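Thiosulfate sulfurtransferase RDL2, mitochondrial (Saccharomyces cerevisiae, PDB 6K6R) catalyses the transfer of sulfane sulfur from thiosulfate to cyanide, yielding thiocyanate and sulfite, as a single-domain mitochondrial rhodanese. Local coordinates at residues P30-F35 and T127-G132; N40-P45 and K64-I69; G78-P83 and A94-D99. One frame throughout, in Å; residues are numbered along the deposited sequence.

Overall arrangement
The three contacts are spread around the five-stranded parallel sheet of the rhodanese fold, whose strands run 31-32, 127-129, 101-104, 49-53, 69-70 across it. Interaction 1 pairs the first strand with the last and so encloses most of the chain. Within that span interaction 2 joins the end of helix 35-43 to the turn before strand 69-70, and interaction 3, later in the chain, the two loops flanking helix 84-91. The centres of interactions 1 and 2 lie about 14 Å apart; interactions 1 and 3 sit on opposite sides of the chain's centre. The chain's first strand is thus brought beside its last, while the other two contacts join connections between sheet strands in one compact domain.

Interaction 1 of 3, residues P30-F35 and T127-G132; sequences PKIYTF and TGIYPG
P30 lays its ring against the branched side chain of I129, P30 CG resting 3.6 Å from I129 CG2, while its CB meets T127 OG1, a hydroxyl that is itself hydrogen-bonded to E116 on helix 111-121. With chi1 at 53°, I129 holds CG1 between its own backbone N and carbonyl carbon, and from there I129 CD1 lies alongside I32, 4.0 Å from I32 CG1. The other branch of I32 abuts the P131 ring, I32 CG2 lying 3.7 Å from P131 CG. Beneath this row of side chains the backbones of 31-32 and 127-129 pair in parallel, at the edge of the rhodanese sheet, through hydrogen bonds from K31 N to T127 O, I129 N to K31 O (2.8 Å) and Y33 N to I129 O. On the face that carries K31, G128 leaves a hollow where Y33 lies, Y33 CE1 4.1 Å from G128 CA; a side chain on G128 would collide with that ring. The Y33 hydroxyl reaches past this hollow to hydrogen-bond E101 of strand 101-104, the neighbour of 127-129. Farther along, Y130 turns its ring edge to Y33 O, 3.4 Å from Y130 CD1. Y130 OH comes in at the edge of the F35 ring, 3.8 Å from F35 CD1.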
loop_
_atom_site.group_PDB
_atom_site.type_symbol
_atom_site.label_atom_id
_atom_site.label_comp_id
_atom_site.label_asym_id
_atom_site.label_seq_id
_atom_site.Cartn_x
_atom_site.Cartn_y
_atom_site.Cartn_z
ATOM N N PRO A 30 -2.934 -9.000 9.080
ATOM C CA PRO A 30 -3.616 -7.937 8.334
ATOM C C PRO A 30 -5.008 -8.354 7.887
ATOM O O PRO A 30 -5.280 -9.525 7.610
ATOM C CB PRO A 30 -2.696 -7.702 7.129
ATOM C CG PRO A 30 -1.947 -8.981 6.975
ATOM C CD PRO A 30 -1.733 -9.478 8.373
ATOM N N LYS A 31 -5.895 -7.364 7.818
ATOM C CA LYS A 31 -7.255 -7.595 7.350
ATOM C C LYS A 31 -7.259 -7.812 5.841
ATOM O O LYS A 31 -6.630 -7.059 5.094
ATOM C CB LYS A 31 -8.141 -6.408 7.725
ATOM C CG LYS A 31 -9.581 -6.502 7.254
ATOM C CD LYS A 31 -10.305 -5.191 7.521
ATOM C CE LYS A 31 -11.776 -5.265 7.150
ATOM N NZ LYS A 31 -12.453 -3.955 7.359
ATOM N N ILE A 32 -7.968 -8.844 5.395
ATOM C CA ILE A 32 -7.992 -9.225 3.988
ATOM C C ILE A 32 -9.094 -8.448 3.280
ATOM O O ILE A 32 -10.256 -8.472 3.703
ATOM C CB ILE A 32 -8.193 -10.741 3.829
ATOM C CG1 ILE A 32 -7.167 -11.520 4.658
ATOM C CG2 ILE A 32 -8.102 -11.138 2.367
ATOM C CD1 ILE A 32 -7.692 -12.009 5.997
ATOM N N TYR A 33 -8.730 -7.761 2.200
ATOM C CA TYR A 33 -9.658 -6.954 1.422
ATOM C C TYR A 33 -9.927 -7.611 0.074
ATOM O O TYR A 33 -9.073 -8.311 -0.477
ATOM C CB TYR A 33 -9.113 -5.539 1.207
ATOM C CG TYR A 33 -9.211 -4.647 2.424
ATOM C CD1 TYR A 33 -8.340 -4.801 3.494
ATOM C CD2 TYR A 33 -10.174 -3.649 2.501
ATOM C CE1 TYR A 33 -8.426 -3.988 4.609
ATOM C CE2 TYR A 33 -10.268 -2.830 3.612
ATOM C CZ TYR A 33 -9.392 -3.004 4.661
ATOM O OH TYR A 33 -9.482 -2.192 5.768
ATOM N N THR A 34 -11.123 -7.374 -0.457
ATOM C CA THR A 34 -11.531 -7.922 -1.739
ATOM C C THR A 34 -11.493 -6.832 -2.807
ATOM O O THR A 34 -11.193 -5.667 -2.535
ATOM C CB THR A 34 -12.925 -8.544 -1.640
ATOM O OG1 THR A 34 -13.867 -7.543 -1.237
ATOM C CG2 THR A 34 -12.930 -9.675 -0.624
ATOM N N PHE A 35 -11.805 -7.224 -4.044
ATOM C CA PHE A 35 -11.817 -6.269 -5.149
ATOM C C PHE A 35 -12.810 -5.143 -4.889
ATOM O O PHE A 35 -12.491 -3.963 -5.077
ATOM C CB PHE A 35 -12.146 -6.991 -6.457
ATOM C CG PHE A 35 -12.268 -6.077 -7.647
ATOM C CD1 PHE A 35 -11.158 -5.764 -8.414
ATOM C CD2 PHE A 35 -13.496 -5.543 -8.006
ATOM C CE1 PHE A 35 -11.268 -4.927 -9.510
ATOM C CE2 PHE A 35 -13.611 -4.704 -9.099
ATOM C CZ PHE A 35 -12.496 -4.396 -9.852
ATOM N N THR A 127 -3.074 -2.719 9.793
ATOM C CA THR A 127 -2.677 -3.036 8.429
ATOM C C THR A 127 -3.742 -3.882 7.743
ATOM O O THR A 127 -4.578 -4.520 8.387
ATOM C CB THR A 127 -1.333 -3.786 8.378
ATOM O OG1 THR A 127 -1.491 -5.095 8.941
ATOM C CG2 THR A 127 -0.253 -3.032 9.142
ATOM N N GLY A 128 -3.687 -3.876 6.406
ATOM C CA GLY A 128 -4.541 -4.724 5.603
ATOM C C GLY A 128 -3.795 -5.204 4.373
ATOM O O GLY A 128 -2.686 -4.749 4.083
ATOM N N ILE A 129 -4.418 -6.134 3.653
ATOM C CA ILE A 129 -3.817 -6.719 2.458
ATOM C C ILE A 129 -4.904 -6.978 1.425
ATOM O O ILE A 129 -5.951 -7.551 1.744
ATOM C CB ILE A 129 -3.060 -8.028 2.769
ATOM C CG1 ILE A 129 -3.961 -9.006 3.526
ATOM C CG2 ILE A 129 -1.785 -7.743 3.553
ATOM C CD1 ILE A 129 -3.544 -10.455 3.384
ATOM N N TYR A 130 -4.655 -6.553 0.185
ATOM C CA TYR A 130 -5.474 -6.958 -0.945
ATOM C C TYR A 130 -4.731 -8.053 -1.693
ATOM O O TYR A 130 -3.732 -7.758 -2.367
ATOM C CB TYR A 130 -5.764 -5.777 -1.869
ATOM C CG TYR A 130 -6.393 -6.179 -3.187
ATOM C CD1 TYR A 130 -7.522 -6.989 -3.222
ATOM C CD2 TYR A 130 -5.856 -5.752 -4.395
ATOM C CE1 TYR A 130 -8.099 -7.361 -4.422
ATOM C CE2 TYR A 130 -6.427 -6.119 -5.601
ATOM C CZ TYR A 130 -7.548 -6.923 -5.608
ATOM O OH TYR A 130 -8.121 -7.292 -6.804
ATOM N N PRO A 131 -5.161 -9.314 -1.606
ATOM C CA PRO A 131 -4.372 -10.405 -2.204
ATOM C C PRO A 131 -4.245 -10.324 -3.715
ATOM O O PRO A 131 -3.334 -10.946 -4.276
ATOM C CB PRO A 131 -5.140 -11.667 -1.782
ATOM C CG PRO A 131 -5.974 -11.245 -0.614
ATOM C CD PRO A 131 -6.331 -9.816 -0.870
ATOM N N GLY A 132 -5.121 -9.589 -4.393
ATOM C CA GLY A 132 -5.064 -9.537 -5.842
ATOM C C GLY A 132 -3.879 -8.723 -6.332
ATOM O O GLY A 132 -3.509 -7.703 -5.745
#

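Interaction 2 of 3, residues N40-P45 and K64-I69; sequences NLVEHP and KMPTTI
Just after L41, whose carbonyl O takes a hydrogen bond from a water that also donates to T67 OG1 at 2.8 Å, V42 meets M65 and P66 directly. V42 lies in the last turn of helix 35-43 and spreads its two methyls over these neighbours. V42 CG1, anti to the backbone N at chi1 169°, meets the P66 ring 3.7 Å from P66 CG, the two side chains crossing at about a right angle. V42 CG2 takes the end of M65, whose chain bends at chi3 (93°) to bring M65 CE within 3.6 Å. An alanine in place of V42 would lose both methyls and would probably open a gap between the helix and the turn, leaving the M65 methyl freer to move. Beyond the helix, P45 sets its CG 4.1 Å from T67 CG2, a looser touch. The receiving residues form a type II beta turn from M65 to T68, so helix 35-43 meets the turn before strand 69-70 here, V42 and M65 both packing on L51 of strand 49-53 in the rhodanese sheet. No direct hydrogen bond crosses between 40-45 and 64-69: helix end and turn are held by apolar fit, with one water bridging L41 O and T67 OG1.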
loop_
_atom_site.group_PDB
_atom_site.type_symbol
_atom_site.label_atom_id
_atom_site.label_comp_id
_atom_site.label_asym_id
_atom_site.label_seq_id
_atom_site.Cartn_x
_atom_site.Cartn_y
_atom_site.Cartn_z
ATOM N N ASN A 40 -14.259 0.296 -3.691
ATOM C CA ASN A 40 -14.968 1.290 -2.891
ATOM C C ASN A 40 -14.003 2.305 -2.294
ATOM O O ASN A 40 -14.306 3.502 -2.240
ATOM C CB ASN A 40 -15.771 0.602 -1.786
ATOM C CG ASN A 40 -16.972 -0.152 -2.320
ATOM O OD1 ASN A 40 -17.466 0.134 -3.410
ATOM N ND2 ASN A 40 -17.449 -1.124 -1.550
ATOM N N LEU A 41 -12.833 1.845 -1.842
ATOM C CA LEU A 41 -11.859 2.753 -1.248
ATOM C C LEU A 41 -11.258 3.694 -2.283
ATOM O O LEU A 41 -10.927 4.840 -1.958
ATOM C CB LEU A 41 -10.756 1.954 -0.554
ATOM C CG LEU A 41 -10.912 1.776 0.957
ATOM C CD1 LEU A 41 -9.642 1.202 1.557
ATOM C CD2 LEU A 41 -11.272 3.097 1.616
ATOM N N VAL A 42 -11.106 3.234 -3.526
ATOM C CA VAL A 42 -10.592 4.107 -4.577
ATOM C C VAL A 42 -11.643 5.135 -4.976
ATOM O O VAL A 42 -11.330 6.312 -5.190
ATOM C CB VAL A 42 -10.125 3.270 -5.783
ATOM C CG1 VAL A 42 -9.843 4.164 -6.980
ATOM C CG2 VAL A 42 -8.892 2.462 -5.418
ATOM N N GLU A 43 -12.906 4.713 -5.066
ATOM C CA GLU A 43 -13.965 5.632 -5.474
ATOM C C GLU A 43 -14.288 6.635 -4.372
ATOM O O GLU A 43 -14.591 7.799 -4.657
ATOM C CB GLU A 43 -15.214 4.846 -5.871
ATOM C CG GLU A 43 -15.131 4.214 -7.253
ATOM C CD GLU A 43 -16.205 3.170 -7.484
ATOM O OE1 GLU A 43 -16.898 2.802 -6.512
ATOM O OE2 GLU A 43 -16.352 2.714 -8.638
ATOM N N HIS A 44 -14.230 6.206 -3.111
ATOM C CA HIS A 44 -14.499 7.072 -1.964
ATOM C C HIS A 44 -13.349 6.935 -0.977
ATOM O O HIS A 44 -13.359 6.045 -0.115
ATOM C CB HIS A 44 -15.835 6.727 -1.309
ATOM C CG HIS A 44 -16.987 6.692 -2.265
ATOM N ND1 HIS A 44 -17.545 5.516 -2.716
ATOM C CD2 HIS A 44 -17.684 7.690 -2.858
ATOM C CE1 HIS A 44 -18.537 5.790 -3.544
ATOM N NE2 HIS A 44 -18.642 7.102 -3.647
ATOM N N PRO A 45 -12.337 7.797 -1.077
ATOM C CA PRO A 45 -11.187 7.695 -0.169
ATOM C C PRO A 45 -11.596 7.867 1.287
ATOM O O PRO A 45 -12.450 8.691 1.623
ATOM C CB PRO A 45 -10.271 8.834 -0.631
ATOM C CG PRO A 45 -10.644 9.060 -2.057
ATOM C CD PRO A 45 -12.124 8.807 -2.127
ATOM N N LYS A 64 -0.848 3.047 -12.415
ATOM C CA LYS A 64 -0.937 3.414 -11.010
ATOM C C LYS A 64 -2.399 3.370 -10.593
ATOM O O LYS A 64 -3.241 4.039 -11.203
ATOM C CB LYS A 64 -0.356 4.805 -10.758
ATOM C CG LYS A 64 -0.404 5.230 -9.295
ATOM C CD LYS A 64 0.229 6.595 -9.082
ATOM C CE LYS A 64 -0.802 7.619 -8.630
ATOM N NZ LYS A 64 -1.101 7.509 -7.174
ATOM N N MET A 65 -2.700 2.581 -9.574
ATOM C CA MET A 65 -4.043 2.583 -9.012
ATOM C C MET A 65 -4.290 3.934 -8.355
ATOM O O MET A 65 -3.513 4.335 -7.479
ATOM C CB MET A 65 -4.204 1.451 -8.003
ATOM C CG MET A 65 -5.650 1.110 -7.687
ATOM S SD MET A 65 -5.800 -0.321 -6.602
ATOM C CE MET A 65 -5.860 0.481 -5.009
ATOM N N PRO A 66 -5.325 4.674 -8.754
ATOM C CA PRO A 66 -5.530 6.015 -8.193
ATOM C C PRO A 66 -5.692 5.977 -6.680
ATOM O O PRO A 66 -6.170 4.995 -6.108
ATOM C CB PRO A 66 -6.810 6.503 -8.884
ATOM C CG PRO A 66 -7.429 5.281 -9.501
ATOM C CD PRO A 66 -6.304 4.352 -9.804
ATOM N N THR A 67 -5.266 7.068 -6.039
ATOM C CA THR A 67 -5.257 7.309 -4.596
ATOM C C THR A 67 -4.221 6.475 -3.849
ATOM O O THR A 67 -4.169 6.546 -2.616
ATOM C CB THR A 67 -6.628 7.081 -3.937
ATOM O OG1 THR A 67 -6.937 5.681 -3.935
ATOM C CG2 THR A 67 -7.717 7.845 -4.680
ATOM N N THR A 68 -3.391 5.700 -4.541
ATOM C CA THR A 68 -2.374 4.915 -3.858
ATOM C C THR A 68 -1.115 5.741 -3.621
ATOM O O THR A 68 -0.848 6.735 -4.302
ATOM C CB THR A 68 -2.007 3.667 -4.663
ATOM O OG1 THR A 68 -1.707 4.034 -6.016
ATOM C CG2 THR A 68 -3.144 2.674 -4.651
ATOM N N ILE A 69 -0.334 5.311 -2.634
ATOM C CA ILE A 69 1.019 5.803 -2.414
ATOM C C ILE A 69 1.981 4.671 -2.744
ATOM O O ILE A 69 1.677 3.497 -2.502
ATOM C CB ILE A 69 1.224 6.309 -0.972
ATOM C CG1 ILE A 69 0.979 5.189 0.041
ATOM C CG2 ILE A 69 0.313 7.496 -0.689
ATOM C CD1 ILE A 69 1.401 5.539 1.455
HETATM O O HOH W 1 -8.184 5.427 -1.404
#

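Interaction 3 of 3, residues G78-P83 and A94-D99; sequences GALGLP and AKPPHD
K95 inserts its ammonium between two carbonyl oxygens of the 78-83 loop, the tight part of this contact. K95 NZ donates to L82 O at 2.8 Å, tilted just 18° from that carbonyl's plane, and to L80 O at 3.1 Å, which it meets from well above the carbonyl plane. The chain starts out extended, CG anti to the backbone N (chi1 170°), then bends at chi3 and chi4, which turns NZ to the two oxygens; K95 CD and CE also pass L82 O, each at 3.4 Å. Two grips on one charged group fix the end of the lysine, while its side chain also touches F87 and Y124. The apolar touch is longer but buried: L80 CD2 approaches P96 CG at 4.0 Å, and both residues lean on L102 of strand 101-104. L82 directs the end of its side chain away from 94-99, toward F87 and F91, and on the solvent side G81 is exposed. The 3-10 segment 79-81 supplies L80 O, and L82, just after it, the second carbonyl. K95 lies in the loop that follows helix 84-91, so the contact brackets the helix of a beta-alpha-beta crossover from strand 69-70 to strand 101-104 in the alpha/beta rhodanese fold.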
loop_
_atom_site.group_PDB
_atom_site.type_symbol
_atom_site.label_atom_id
_atom_site.label_comp_id
_atom_site.label_asym_id
_atom_site.label_seq_id
_atom_site.Cartn_x
_atom_site.Cartn_y
_atom_site.Cartn_z
ATOM N N GLY A 78 13.246 -0.437 4.356
ATOM C CA GLY A 78 13.203 0.304 5.601
ATOM C C GLY A 78 12.564 1.671 5.455
ATOM O O GLY A 78 12.799 2.562 6.276
ATOM N N ALA A 79 11.743 1.842 4.415
ATOM C CA ALA A 79 11.141 3.143 4.139
ATOM C C ALA A 79 10.269 3.612 5.298
ATOM O O ALA A 79 10.405 4.745 5.774
ATOM C CB ALA A 79 10.326 3.077 2.849
ATOM N N LEU A 80 9.365 2.753 5.768
ATOM C CA LEU A 80 8.459 3.131 6.847
ATOM C C LEU A 80 9.164 3.294 8.188
ATOM O O LEU A 80 8.499 3.615 9.179
ATOM C CB LEU A 80 7.330 2.108 6.966
ATOM C CG LEU A 80 6.237 2.250 5.905
ATOM C CD1 LEU A 80 5.288 1.067 5.935
ATOM C CD2 LEU A 80 5.479 3.558 6.089
ATOM N N GLY A 81 10.474 3.077 8.245
ATOM C CA GLY A 81 11.278 3.393 9.404
ATOM C C GLY A 81 12.087 4.662 9.269
ATOM O O GLY A 81 12.848 4.995 10.184
ATOM N N LEU A 82 11.945 5.380 8.158
ATOM C CA LEU A 82 12.715 6.592 7.938
ATOM C C LEU A 82 12.209 7.718 8.837
ATOM O O LEU A 82 11.033 7.744 9.210
ATOM C CB LEU A 82 12.619 7.033 6.480
ATOM C CG LEU A 82 13.396 6.245 5.427
ATOM C CD1 LEU A 82 12.889 6.599 4.038
ATOM C CD2 LEU A 82 14.887 6.519 5.543
ATOM N N PRO A 83 13.078 8.657 9.205
ATOM C CA PRO A 83 12.600 9.870 9.873
ATOM C C PRO A 83 11.617 10.626 8.990
ATOM O O PRO A 83 11.626 10.512 7.761
ATOM C CB PRO A 83 13.883 10.674 10.114
ATOM C CG PRO A 83 14.956 9.639 10.175
ATOM C CD PRO A 83 14.549 8.581 9.187
ATOM N N ALA A 94 3.808 12.761 2.665
ATOM C CA ALA A 94 3.969 12.703 4.111
ATOM C C ALA A 94 4.117 11.262 4.585
ATOM O O ALA A 94 3.448 10.353 4.084
ATOM C CB ALA A 94 2.778 13.362 4.805
ATOM N N LYS A 95 5.003 11.059 5.550
ATOM C CA LYS A 95 5.108 9.766 6.206
ATOM C C LYS A 95 3.806 9.488 6.945
ATOM O O LYS A 95 3.429 10.270 7.831
ATOM C CB LYS A 95 6.290 9.732 7.173
ATOM C CG LYS A 95 6.313 8.502 8.070
ATOM C CD LYS A 95 7.721 8.179 8.546
ATOM C CE LYS A 95 7.707 7.625 9.962
ATOM N NZ LYS A 95 8.733 6.565 10.161
ATOM N N PRO A 96 3.089 8.419 6.612
ATOM C CA PRO A 96 1.770 8.185 7.208
ATOM C C PRO A 96 1.861 8.059 8.716
ATOM O O PRO A 96 2.794 7.435 9.243
ATOM C CB PRO A 96 1.315 6.864 6.566
ATOM C CG PRO A 96 2.556 6.246 6.002
ATOM C CD PRO A 96 3.451 7.382 5.631
ATOM N N PRO A 97 0.923 8.659 9.447
ATOM C CA PRO A 97 0.879 8.449 10.898
ATOM C C PRO A 97 0.664 6.979 11.221
ATOM O O PRO A 97 0.068 6.229 10.447
ATOM C CB PRO A 97 -0.313 9.304 11.349
ATOM C CG PRO A 97 -0.507 10.305 10.254
ATOM C CD PRO A 97 -0.097 9.618 8.989
ATOM N N HIS A 98 1.164 6.570 12.388
ATOM C CA HIS A 98 1.133 5.161 12.757
ATOM C C HIS A 98 -0.262 4.668 13.120
ATOM O O HIS A 98 -0.432 3.467 13.354
ATOM C CB HIS A 98 2.102 4.910 13.911
ATOM C CG HIS A 98 3.535 5.147 13.549
ATOM N ND1 HIS A 98 4.411 4.122 13.265
ATOM C CD2 HIS A 98 4.241 6.294 13.412
ATOM C CE1 HIS A 98 5.597 4.627 12.975
ATOM N NE2 HIS A 98 5.521 5.943 13.057
ATOM N N ASP A 99 -1.257 5.553 13.169
ATOM C CA ASP A 99 -2.635 5.132 13.377
ATOM C C ASP A 99 -3.361 4.829 12.074
ATOM O O ASP A 99 -4.412 4.180 12.104
ATOM C CB ASP A 99 -3.410 6.204 14.151
ATOM C CG ASP A 99 -3.111 7.607 13.664
ATOM O OD1 ASP A 99 -3.643 7.996 12.601
ATOM O OD2 ASP A 99 -2.344 8.321 14.342
#